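Local coordinates for tRNA (guanine-N(1)-)-methyltransferase (Corynebacterium diphtheriae, PDB 7KFF), which catalyses transfer of a methyl group from S-adenosyl-L-methionine to N1 of a guanine in tRNA, probably the one at position 37, at residues L36-L46 with A207-L218; P73-W82 with A165-V176. All coordinates share one frame; numbering follows the deposited sequence.

Contact 1. Residues L36-L46 with A207-L218; sequences LLGKAIEKDLL and AEAVVRLIPGVL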
loop_
_atom_site.group_PDB
_atom_site.type_symbol
_atom_site.label_atom_id
_atom_site.label_comp_id
_atom_site.label_asym_id
_atom_site.label_seq_id
_atom_site.Cartn_x
_atom_site.Cartn_y
_atom_site.Cartn_z
ATOM N N LEU A 36 -11.040 -10.442 7.615
ATOM C CA LEU A 36 -11.404 -9.810 8.879
ATOM C C LEU A 36 -12.439 -8.703 8.695
ATOM O O LEU A 36 -13.303 -8.513 9.556
ATOM C CB LEU A 36 -10.152 -9.283 9.565
ATOM C CG LEU A 36 -10.285 -8.961 11.039
ATOM C CD1 LEU A 36 -10.585 -10.281 11.789
ATOM C CD2 LEU A 36 -9.040 -8.299 11.580
ATOM N N LEU A 37 -12.368 -7.943 7.595
ATOM C CA LEU A 37 -13.382 -6.912 7.381
ATOM C C LEU A 37 -14.757 -7.528 7.154
ATOM O O LEU A 37 -15.765 -6.978 7.604
ATOM C CB LEU A 37 -12.994 -5.954 6.254
ATOM C CG LEU A 37 -12.171 -4.740 6.712
ATOM C CD1 LEU A 37 -10.861 -5.114 7.318
ATOM C CD2 LEU A 37 -11.980 -3.782 5.541
ATOM N N GLY A 38 -14.825 -8.677 6.486
ATOM C CA GLY A 38 -16.100 -9.375 6.383
ATOM C C GLY A 38 -16.648 -9.764 7.747
ATOM O O GLY A 38 -17.852 -9.625 8.012
ATOM N N LYS A 39 -15.755 -10.184 8.655
ATOM C CA LYS A 39 -16.158 -10.507 10.020
ATOM C C LYS A 39 -16.641 -9.259 10.739
ATOM O O LYS A 39 -17.608 -9.303 11.508
ATOM C CB LYS A 39 -14.974 -11.078 10.801
ATOM C CG LYS A 39 -14.689 -12.560 10.691
ATOM C CD LYS A 39 -15.037 -13.129 9.353
ATOM C CE LYS A 39 -16.420 -13.747 9.398
ATOM N NZ LYS A 39 -17.100 -13.735 8.068
ATOM N N ALA A 40 -15.976 -8.124 10.491
ATOM C CA ALA A 40 -16.387 -6.867 11.108
ATOM C C ALA A 40 -17.800 -6.491 10.695
ATOM O O ALA A 40 -18.582 -6.004 11.518
ATOM C CB ALA A 40 -15.413 -5.756 10.729
ATOM N N ILE A 41 -18.133 -6.675 9.418
ATOM C CA ILE A 41 -19.501 -6.451 8.965
ATOM C C ILE A 41 -20.476 -7.325 9.743
ATOM O O ILE A 41 -21.529 -6.861 10.191
ATOM C CB ILE A 41 -19.601 -6.686 7.450
ATOM C CG1 ILE A 41 -18.782 -5.645 6.692
ATOM C CG2 ILE A 41 -21.055 -6.673 6.990
ATOM C CD1 ILE A 41 -18.639 -5.943 5.219
ATOM N N GLU A 42 -20.129 -8.597 9.944
ATOM C CA GLU A 42 -21.016 -9.512 10.662
ATOM C C GLU A 42 -21.098 -9.228 12.158
ATOM O O GLU A 42 -21.974 -9.799 12.822
ATOM C CB GLU A 42 -20.624 -10.957 10.338
ATOM C CG GLU A 42 -20.819 -11.224 8.842
ATOM C CD GLU A 42 -20.679 -12.653 8.382
ATOM O OE1 GLU A 42 -20.345 -13.555 9.174
ATOM O OE2 GLU A 42 -20.923 -12.868 7.169
ATOM N N LYS A 43 -20.246 -8.354 12.690
ATOM C CA LYS A 43 -20.335 -7.870 14.060
ATOM C C LYS A 43 -21.009 -6.504 14.137
ATOM O O LYS A 43 -21.045 -5.902 15.216
ATOM C CB LYS A 43 -18.941 -7.784 14.690
ATOM C CG LYS A 43 -18.251 -9.130 14.856
ATOM C CD LYS A 43 -16.815 -8.969 15.370
ATOM C CE LYS A 43 -16.035 -10.279 15.283
ATOM N NZ LYS A 43 -14.558 -10.049 15.176
ATOM N N ASP A 44 -21.558 -6.007 13.024
ATOM C CA ASP A 44 -22.155 -4.674 12.962
ATOM C C ASP A 44 -21.158 -3.570 13.319
ATOM O O ASP A 44 -21.543 -2.513 13.824
ATOM C CB ASP A 44 -23.406 -4.545 13.839
ATOM C CG ASP A 44 -24.680 -4.991 13.142
ATOM O OD1 ASP A 44 -24.762 -4.939 11.887
ATOM O OD2 ASP A 44 -25.616 -5.358 13.869
ATOM N N LEU A 45 -19.872 -3.782 13.045
ATOM C CA LEU A 45 -18.838 -2.783 13.291
ATOM C C LEU A 45 -18.473 -2.013 12.032
ATOM O O LEU A 45 -17.794 -0.987 12.122
ATOM C CB LEU A 45 -17.587 -3.471 13.860
ATOM C CG LEU A 45 -17.783 -4.184 15.203
ATOM C CD1 LEU A 45 -16.538 -4.968 15.569
ATOM C CD2 LEU A 45 -18.109 -3.159 16.270
ATOM N N LEU A 46 -18.931 -2.485 10.876
ATOM C CA LEU A 46 -18.549 -1.910 9.596
ATOM C C LEU A 46 -19.732 -2.029 8.652
ATOM O O LEU A 46 -20.429 -3.042 8.661
ATOM C CB LEU A 46 -17.343 -2.657 9.030
ATOM C CG LEU A 46 -16.776 -2.159 7.705
ATOM C CD1 LEU A 46 -16.214 -0.756 7.841
ATOM C CD2 LEU A 46 -15.727 -3.105 7.166
ATOM N N ALA A 207 -8.331 0.824 4.389
ATOM C CA ALA A 207 -9.402 0.164 5.122
ATOM C C ALA A 207 -8.864 -0.872 6.098
ATOM O O ALA A 207 -9.338 -0.950 7.237
ATOM C CB ALA A 207 -10.413 -0.436 4.154
ATOM N N GLU A 208 -7.895 -1.684 5.674
ATOM C CA GLU A 208 -7.334 -2.662 6.604
ATOM C C GLU A 208 -6.726 -1.971 7.817
ATOM O O GLU A 208 -6.959 -2.378 8.963
ATOM C CB GLU A 208 -6.267 -3.527 5.926
ATOM C CG GLU A 208 -6.792 -4.597 5.019
ATOM C CD GLU A 208 -5.917 -5.840 4.943
ATOM O OE1 GLU A 208 -4.802 -5.879 5.534
ATOM O OE2 GLU A 208 -6.364 -6.784 4.269
ATOM N N ALA A 209 -5.910 -0.945 7.580
ATOM C CA ALA A 209 -5.176 -0.296 8.658
ATOM C C ALA A 209 -6.096 0.444 9.612
ATOM O O ALA A 209 -5.817 0.518 10.814
ATOM C CB ALA A 209 -4.130 0.642 8.081
ATOM N N VAL A 210 -7.191 1.000 9.101
ATOM C CA VAL A 210 -8.152 1.728 9.928
ATOM C C VAL A 210 -9.087 0.775 10.661
ATOM O O VAL A 210 -9.281 0.898 11.874
ATOM C CB VAL A 210 -8.940 2.716 9.047
ATOM C CG1 VAL A 210 -10.096 3.344 9.808
ATOM C CG2 VAL A 210 -7.991 3.792 8.510
ATOM N N VAL A 211 -9.707 -0.158 9.936
ATOM C CA VAL A 211 -10.748 -0.979 10.553
ATOM C C VAL A 211 -10.168 -1.893 11.619
ATOM O O VAL A 211 -10.850 -2.206 12.602
ATOM C CB VAL A 211 -11.549 -1.730 9.468
ATOM C CG1 VAL A 211 -12.506 -2.734 10.098
ATOM C CG2 VAL A 211 -12.301 -0.731 8.563
ATOM N N ARG A 212 -8.924 -2.335 11.462
ATOM C CA ARG A 212 -8.350 -3.195 12.490
ATOM C C ARG A 212 -8.182 -2.485 13.830
ATOM O O ARG A 212 -7.948 -3.161 14.838
ATOM C CB ARG A 212 -7.027 -3.800 12.054
ATOM C CG ARG A 212 -5.896 -2.823 11.966
ATOM C CD ARG A 212 -4.592 -3.474 11.494
ATOM N NE ARG A 212 -3.918 -4.332 12.468
ATOM C CZ ARG A 212 -3.126 -3.900 13.448
ATOM N NH1 ARG A 212 -2.925 -2.616 13.646
ATOM N NH2 ARG A 212 -2.533 -4.772 14.236
ATOM N N LEU A 213 -8.296 -1.167 13.872
ATOM C CA LEU A 213 -8.218 -0.398 15.107
ATOM C C LEU A 213 -9.580 -0.173 15.754
ATOM O O LEU A 213 -9.649 0.449 16.825
ATOM C CB LEU A 213 -7.514 0.931 14.853
ATOM C CG LEU A 213 -6.113 0.803 14.305
ATOM C CD1 LEU A 213 -5.539 2.168 13.993
ATOM C CD2 LEU A 213 -5.183 0.016 15.234
ATOM N N ILE A 214 -10.654 -0.666 15.147
ATOM C CA ILE A 214 -11.977 -0.590 15.771
ATOM C C ILE A 214 -12.088 -1.710 16.797
ATOM O O ILE A 214 -11.887 -2.885 16.443
ATOM C CB ILE A 214 -13.075 -0.715 14.709
ATOM C CG1 ILE A 214 -12.976 0.441 13.712
ATOM C CG2 ILE A 214 -14.457 -0.775 15.365
ATOM C CD1 ILE A 214 -13.989 0.389 12.610
ATOM N N PRO A 215 -12.440 -1.410 18.046
ATOM C CA PRO A 215 -12.548 -2.479 19.046
ATOM C C PRO A 215 -13.536 -3.555 18.610
ATOM O O PRO A 215 -14.639 -3.261 18.147
ATOM C CB PRO A 215 -13.008 -1.749 20.314
ATOM C CG PRO A 215 -13.393 -0.382 19.911
ATOM C CD PRO A 215 -12.719 -0.076 18.606
ATOM N N GLY A 216 -13.118 -4.814 18.753
ATOM C CA GLY A 216 -13.904 -5.958 18.363
ATOM C C GLY A 216 -13.501 -6.599 17.048
ATOM O O GLY A 216 -13.913 -7.739 16.777
ATOM N N VAL A 217 -12.722 -5.899 16.216
ATOM C CA VAL A 217 -12.426 -6.404 14.878
ATOM C C VAL A 217 -11.326 -7.456 14.905
ATOM O O VAL A 217 -11.469 -8.536 14.317
ATOM C CB VAL A 217 -12.085 -5.237 13.939
ATOM C CG1 VAL A 217 -11.554 -5.764 12.609
ATOM C CG2 VAL A 217 -13.329 -4.370 13.727
ATOM N N LEU A 218 -10.212 -7.170 15.587
ATOM C CA LEU A 218 -9.118 -8.137 15.643
ATOM C C LEU A 218 -9.466 -9.350 16.494
ATOM O O LEU A 218 -8.934 -10.440 16.255
ATOM C CB LEU A 218 -7.841 -7.477 16.162
ATOM C CG LEU A 218 -7.096 -6.652 15.112
ATOM C CD1 LEU A 218 -6.068 -5.741 15.771
ATOM C CD2 LEU A 218 -6.417 -7.551 14.081
HETATM O O HOH W 1 -13.630 -8.879 12.510
#
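Val-217 is the main bump of this contact, its two methyls pushed into a hollow formed by Leu-36 and Ala-40 of helix 36-42 and by Leu-45 just after it. Val-217 CG2 settles in the notch between Ala-40 CB and Leu-45 CD1, 3.7 Å from the latter, while CG1 leans toward Leu-36. Leu-36 reaches round the valine: with CG anti to the backbone N (chi1 -163°), its branches fork over the Val-217 carbonyl, and its CD2 also meets CD2 of Leu-218 at 3.7 Å, the two leucines crossing at about a right angle. Deeper in, Val-211 is a second bump. Its CG1 rests on CG of Leu-37, 3.9 Å away, and its CG2 faces CD1 of Leu-46; Leu-37 in turn sends CD2 to the methyl of Ala-207. The Ala-40 methyl touches both valines, Val-217 at CG2 and, more loosely, Val-211 at CG1. Toward the type II turn from Ile-214 to Val-217, Leu-45 slides past Val-217 in the opposite sense and lays CD1 against the Pro-215 carbonyl O and the backbone of Gly-216. At the solvent-exposed side the contact turns polar: the extended Lys-43 gives NZ to Gly-216 O at 2.9 Å, in the carbonyl plane, and a water that donates to Leu-36 O and Val-217 O accepts from the same NZ. Leu-36 and Leu-37 also pack on Ile-197 of the second subunit, whose backbone N binds Glu-208. Helix 36-42 ends in a Schellman motif, Asp-44 at positive phi, with Leu-45 N bonded to Ala-40 O, and leads into edge strand 46-52. Helix 36-42 and this turn pack on the end of helix 207-211 and the type II turn after it, the short helix segments at 47°, beside the parallel sheet of the SPOUT methyltransferase domain.

Contact 2. Residues P73-W82 with A165-V176; sequences PGMVMKPTVW and ACGRYEGIDQRV. With SAH (S-adenosyl-L-homocysteine), chain C.
Three backbone hydrogen bonds tie residues 75-77 to 170-173. Glu-170 N gives a 2.8 Å bond to Met-75 O, almost in line with its C=O (177°); Met-77 N donates to Gly-171 O at 2.9 Å; and Asp-173 N reaches Met-77 O over a longer 3.2 Å, tilted from the carbonyl plane. Met-77 and Ile-172 thus form a single beta bridge.

Apolar packing flanks this bridge. Over one face of the Trp-82 indole lies Ile-172, whose CD1 makes a CH-pi contact 4.1 Å from the centroid of the six-membered ring, while Ala-165 CB touches CZ3 and the Cys-166 carbonyl O sits at the edge by CZ2. Val-176 fills the angle between Pro-79 and the CB of Trp-82. The selenomethionine Met-77, with chi1 -57° and its chain bent at chi3, brings SE against Arg-168 N (3.6 Å) and the Ile-172 side chain. Trp-82 NE1 and Arg-168 N are buried without a polar partner.

Charged groups lie at the two ends. Asp-173 caps helix 174-180: OD1 accepts from both Arg-175 N and NE, and OD2 from NH2 at 2.9 Å, a side-on salt bridge. Pro-79 CG lies over one face of the Asp-173 carboxylate. OD2 also takes Thr-240 N of the second subunit. At the other end Glu-170 bends back along Met-75; its OE1 binds His-224 of the second subunit and its OE2 weakly accepts from the amino N of SAH (3.4 Å).

Gly-167 and Gly-171 come close to the SAH ribose, and Tyr-169 O to its C5'. The bonds from Met-75 and Met-77 to residues 170-173 hold a loop that borders both SAH and the second subunit, and so probably help set the shape of the cofactor pocket.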
loop_
_atom_site.group_PDB
_atom_site.type_symbol
_atom_site.label_atom_id
_atom_site.label_comp_id
_atom_site.label_asym_id
_atom_site.label_seq_id
_atom_site.Cartn_x
_atom_site.Cartn_y
_atom_site.Cartn_z
ATOM N N PRO A 73 -0.504 13.435 -23.139
ATOM C CA PRO A 73 -1.209 12.163 -23.244
ATOM C C PRO A 73 -1.983 11.867 -21.969
ATOM O O PRO A 73 -1.895 12.565 -20.953
ATOM C CB PRO A 73 -0.070 11.157 -23.424
ATOM C CG PRO A 73 1.036 11.742 -22.592
ATOM C CD PRO A 73 0.885 13.259 -22.680
ATOM N N GLY A 74 -2.752 10.811 -22.045
ATOM C CA GLY A 74 -3.495 10.370 -20.901
ATOM C C GLY A 74 -4.884 10.953 -20.876
ATOM O O GLY A 74 -5.304 11.731 -21.740
HETATM N N MSE A 75 -5.599 10.574 -19.840
HETATM C CA MSE A 75 -6.967 11.024 -19.631
HETATM C C MSE A 75 -7.122 11.442 -18.192
HETATM O O MSE A 75 -6.448 10.904 -17.321
HETATM C CB MSE A 75 -7.927 9.883 -19.966
HETATM C CG MSE A 75 -7.825 9.436 -21.422
HETATM SE SE MSE A 75 -8.266 10.807 -22.743
HETATM C CE MSE A 75 -10.233 10.502 -22.764
ATOM N N VAL A 76 -8.018 12.385 -17.958
ATOM C CA VAL A 76 -8.319 12.926 -16.639
ATOM C C VAL A 76 -9.793 12.698 -16.371
ATOM O O VAL A 76 -10.625 12.890 -17.256
ATOM C CB VAL A 76 -7.998 14.436 -16.606
ATOM C CG1 VAL A 76 -8.393 15.059 -15.295
ATOM C CG2 VAL A 76 -6.524 14.666 -16.899
HETATM N N MSE A 77 -10.122 12.289 -15.156
HETATM C CA MSE A 77 -11.526 12.062 -14.855
HETATM C C MSE A 77 -12.330 13.343 -14.676
HETATM O O MSE A 77 -11.829 14.337 -14.134
HETATM C CB MSE A 77 -11.703 11.193 -13.632
HETATM C CG MSE A 77 -11.019 9.830 -13.720
HETATM SE SE MSE A 77 -11.214 8.614 -12.266
HETATM C CE MSE A 77 -12.167 7.144 -13.059
ATOM N N LYS A 78 -13.596 13.275 -15.122
ATOM C CA LYS A 78 -14.391 14.462 -15.406
ATOM C C LYS A 78 -15.047 15.034 -14.157
ATOM O O LYS A 78 -15.705 14.292 -13.415
ATOM C CB LYS A 78 -15.527 14.078 -16.368
ATOM C CG LYS A 78 -15.116 13.767 -17.788
ATOM C CD LYS A 78 -16.350 13.369 -18.622
ATOM C CE LYS A 78 -16.167 13.592 -20.100
ATOM N NZ LYS A 78 -17.333 13.089 -20.897
ATOM N N PRO A 79 -14.954 16.348 -13.933
ATOM C CA PRO A 79 -15.693 16.954 -12.812
ATOM C C PRO A 79 -17.193 16.825 -12.925
ATOM O O PRO A 79 -17.867 16.717 -11.894
ATOM C CB PRO A 79 -15.269 18.433 -12.832
ATOM C CG PRO A 79 -14.179 18.544 -13.743
ATOM C CD PRO A 79 -14.090 17.318 -14.619
ATOM N N THR A 80 -17.747 16.856 -14.139
ATOM C CA THR A 80 -19.200 16.804 -14.289
ATOM C C THR A 80 -19.786 15.439 -13.927
ATOM O O THR A 80 -21.009 15.320 -13.776
ATOM C CB THR A 80 -19.617 17.191 -15.708
ATOM O OG1 THR A 80 -18.949 16.316 -16.629
ATOM C CG2 THR A 80 -19.263 18.665 -16.014
ATOM N N VAL A 81 -18.943 14.424 -13.768
ATOM C CA VAL A 81 -19.340 13.119 -13.236
ATOM C C VAL A 81 -19.009 13.005 -11.754
ATOM O O VAL A 81 -19.864 12.639 -10.945
ATOM C CB VAL A 81 -18.685 11.996 -14.067
ATOM C CG1 VAL A 81 -19.082 10.626 -13.520
ATOM C CG2 VAL A 81 -19.074 12.131 -15.540
ATOM N N TRP A 82 -17.780 13.379 -11.377
ATOM C CA TRP A 82 -17.349 13.250 -9.990
ATOM C C TRP A 82 -18.127 14.141 -9.023
ATOM O O TRP A 82 -18.387 13.734 -7.885
ATOM C CB TRP A 82 -15.852 13.537 -9.862
ATOM C CG TRP A 82 -15.059 12.310 -10.015
ATOM C CD1 TRP A 82 -14.277 11.940 -11.083
ATOM C CD2 TRP A 82 -14.967 11.251 -9.061
ATOM N NE1 TRP A 82 -13.696 10.712 -10.833
ATOM C CE2 TRP A 82 -14.118 10.261 -9.609
ATOM C CE3 TRP A 82 -15.524 11.039 -7.801
ATOM C CZ2 TRP A 82 -13.831 9.085 -8.938
ATOM C CZ3 TRP A 82 -15.228 9.871 -7.138
ATOM C CH2 TRP A 82 -14.409 8.900 -7.721
ATOM N N ALA A 165 -12.667 8.430 -3.083
ATOM C CA ALA A 165 -12.769 8.746 -4.507
ATOM C C ALA A 165 -11.589 8.097 -5.217
ATOM O O ALA A 165 -10.453 8.542 -5.055
ATOM C CB ALA A 165 -12.770 10.256 -4.732
ATOM N N CYS A 166 -11.847 7.043 -5.994
ATOM C CA CYS A 166 -10.787 6.258 -6.619
ATOM C C CYS A 166 -10.421 6.771 -8.000
ATOM O O CYS A 166 -11.229 6.705 -8.926
ATOM C CB CYS A 166 -11.172 4.790 -6.744
ATOM S SG CYS A 166 -11.548 3.997 -5.183
ATOM N N GLY A 167 -9.176 7.228 -8.159
ATOM C CA GLY A 167 -8.714 7.670 -9.451
ATOM C C GLY A 167 -8.176 6.541 -10.313
ATOM O O GLY A 167 -7.770 5.483 -9.820
ATOM N N ARG A 168 -8.190 6.797 -11.612
ATOM C CA ARG A 168 -7.561 5.989 -12.640
ATOM C C ARG A 168 -6.955 6.978 -13.639
ATOM O O ARG A 168 -7.236 8.183 -13.585
ATOM C CB ARG A 168 -8.615 5.113 -13.336
ATOM C CG ARG A 168 -9.150 3.969 -12.479
ATOM C CD ARG A 168 -8.334 2.722 -12.649
ATOM N NE ARG A 168 -8.468 1.770 -11.554
ATOM C CZ ARG A 168 -7.893 0.573 -11.544
ATOM N NH1 ARG A 168 -7.250 0.117 -12.607
ATOM N NH2 ARG A 168 -7.961 -0.186 -10.470
ATOM N N TYR A 169 -6.125 6.461 -14.548
ATOM C CA TYR A 169 -5.576 7.260 -15.641
ATOM C C TYR A 169 -4.645 8.312 -15.034
ATOM O O TYR A 169 -3.766 7.972 -14.241
ATOM C CB TYR A 169 -6.700 7.797 -16.527
ATOM C CG TYR A 169 -7.741 6.735 -16.820
ATOM C CD1 TYR A 169 -7.376 5.438 -17.205
ATOM C CD2 TYR A 169 -9.088 7.016 -16.665
ATOM C CE1 TYR A 169 -8.343 4.467 -17.457
ATOM C CE2 TYR A 169 -10.056 6.066 -16.935
ATOM C CZ TYR A 169 -9.677 4.791 -17.316
ATOM O OH TYR A 169 -10.627 3.836 -17.562
ATOM N N GLU A 170 -4.792 9.581 -15.419
ATOM C CA GLU A 170 -3.944 10.620 -14.834
ATOM C C GLU A 170 -4.455 11.091 -13.483
ATOM O O GLU A 170 -3.770 11.853 -12.790
ATOM C CB GLU A 170 -3.862 11.818 -15.774
ATOM C CG GLU A 170 -3.216 11.498 -17.113
ATOM C CD GLU A 170 -1.838 10.888 -16.960
ATOM O OE1 GLU A 170 -1.648 9.730 -17.395
ATOM O OE2 GLU A 170 -0.949 11.574 -16.407
ATOM N N GLY A 171 -5.644 10.644 -13.094
ATOM C CA GLY A 171 -6.250 11.055 -11.850
ATOM C C GLY A 171 -7.521 11.840 -12.072
ATOM O O GLY A 171 -8.109 11.823 -13.159
ATOM N N ILE A 172 -7.931 12.556 -11.047
ATOM C CA ILE A 172 -9.189 13.284 -11.021
ATOM C C ILE A 172 -8.905 14.769 -11.188
ATOM O O ILE A 172 -7.978 15.308 -10.578
ATOM C CB ILE A 172 -9.912 13.007 -9.684
ATOM C CG1 ILE A 172 -10.196 11.503 -9.511
ATOM C CG2 ILE A 172 -11.182 13.834 -9.594
ATOM C CD1 ILE A 172 -10.728 11.155 -8.147
ATOM N N ASP A 173 -9.704 15.442 -12.012
ATOM C CA ASP A 173 -9.584 16.896 -12.163
ATOM C C ASP A 173 -9.518 17.542 -10.784
ATOM O O ASP A 173 -10.373 17.304 -9.926
ATOM C CB ASP A 173 -10.810 17.416 -12.924
ATOM C CG ASP A 173 -10.767 18.909 -13.228
ATOM O OD1 ASP A 173 -10.800 19.723 -12.295
ATOM O OD2 ASP A 173 -10.751 19.257 -14.430
ATOM N N GLN A 174 -8.501 18.380 -10.576
ATOM C CA GLN A 174 -8.225 18.888 -9.233
ATOM C C GLN A 174 -9.367 19.727 -8.681
ATOM O O GLN A 174 -9.523 19.842 -7.460
ATOM C CB GLN A 174 -6.917 19.676 -9.234
ATOM C CG GLN A 174 -6.408 19.999 -7.851
ATOM C CD GLN A 174 -5.960 18.769 -7.097
ATOM O OE1 GLN A 174 -5.493 17.802 -7.697
ATOM N NE2 GLN A 174 -6.099 18.803 -5.775
ATOM N N ARG A 175 -10.162 20.343 -9.552
ATOM C CA ARG A 175 -11.269 21.152 -9.055
ATOM C C ARG A 175 -12.289 20.320 -8.288
ATOM O O ARG A 175 -12.982 20.850 -7.417
ATOM C CB ARG A 175 -11.958 21.870 -10.198
ATOM C CG ARG A 175 -11.043 22.896 -10.836
ATOM C CD ARG A 175 -11.660 23.440 -12.129
ATOM N NE ARG A 175 -11.756 22.383 -13.129
ATOM C CZ ARG A 175 -12.346 22.521 -14.308
ATOM N NH1 ARG A 175 -12.890 23.685 -14.631
ATOM N NH2 ARG A 175 -12.344 21.508 -15.157
ATOM N N VAL A 176 -12.382 19.017 -8.581
ATOM C CA VAL A 176 -13.276 18.151 -7.827
ATOM C C VAL A 176 -12.882 18.159 -6.365
ATOM O O VAL A 176 -13.740 18.218 -5.474
ATOM C CB VAL A 176 -13.228 16.717 -8.388
ATOM C CG1 VAL A 176 -13.970 15.780 -7.463
ATOM C CG2 VAL A 176 -13.782 16.685 -9.808
HETATM N N SAH C . 0.452 10.464 -13.549
HETATM C CA SAH C . 0.138 10.178 -12.163
HETATM C CB SAH C . -0.340 8.744 -12.112
HETATM C CG SAH C . -1.759 8.549 -11.610
HETATM S SD SAH C . -1.818 6.816 -11.199
HETATM C C SAH C . 1.315 10.322 -11.214
HETATM O O SAH C . 2.318 9.622 -11.336
HETATM O OXT SAH C . 1.268 11.127 -10.285
HETATM C "C5'" SAH C . -3.595 6.626 -11.230
HETATM C "C4'" SAH C . -4.249 6.635 -9.863
HETATM O "O4'" SAH C . -3.776 5.556 -9.058
HETATM C "C3'" SAH C . -4.054 7.888 -8.995
HETATM O "O3'" SAH C . -4.847 8.935 -9.423
HETATM C "C2'" SAH C . -4.407 7.333 -7.615
HETATM O "O2'" SAH C . -5.799 7.212 -7.455
HETATM C "C1'" SAH C . -3.812 5.944 -7.695
HETATM N N9 SAH C . -2.433 5.886 -7.175
HETATM C C8 SAH C . -1.276 5.669 -7.891
HETATM N N7 SAH C . -0.235 5.609 -7.042
HETATM C C5 SAH C . -0.715 5.808 -5.783
HETATM C C6 SAH C . -0.110 5.858 -4.535
HETATM N N6 SAH C . 1.217 5.720 -4.337
HETATM N N1 SAH C . -0.906 6.072 -3.433
HETATM C C2 SAH C . -2.266 6.213 -3.573
HETATM N N3 SAH C . -2.875 6.155 -4.790
HETATM C C4 SAH C . -2.097 5.960 -5.863
#

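Both contacts belong to the methyltransferase domain and lie at opposite ends of the strands of its six-stranded parallel sheet. Their centres lie 30 Å apart, with nearest atoms about 10 Å apart and no touch. Along the chain the order is 36-46, 73-82, 165-176, 207-218, so the contact 2 segments fall between those of contact 1. Contact 1 adjoins edge strand 46-52 and strand 17-23; contact 2 follows strand 161-165, which neighbours 17-23 in the sheet. Helix 200-211 links the two, touching Cys-166 at its start and entering contact 1 at its end. Both meet the second subunit, and contact 2 reaches SAH directly, consistent with a cofactor site completed at the dimer interface.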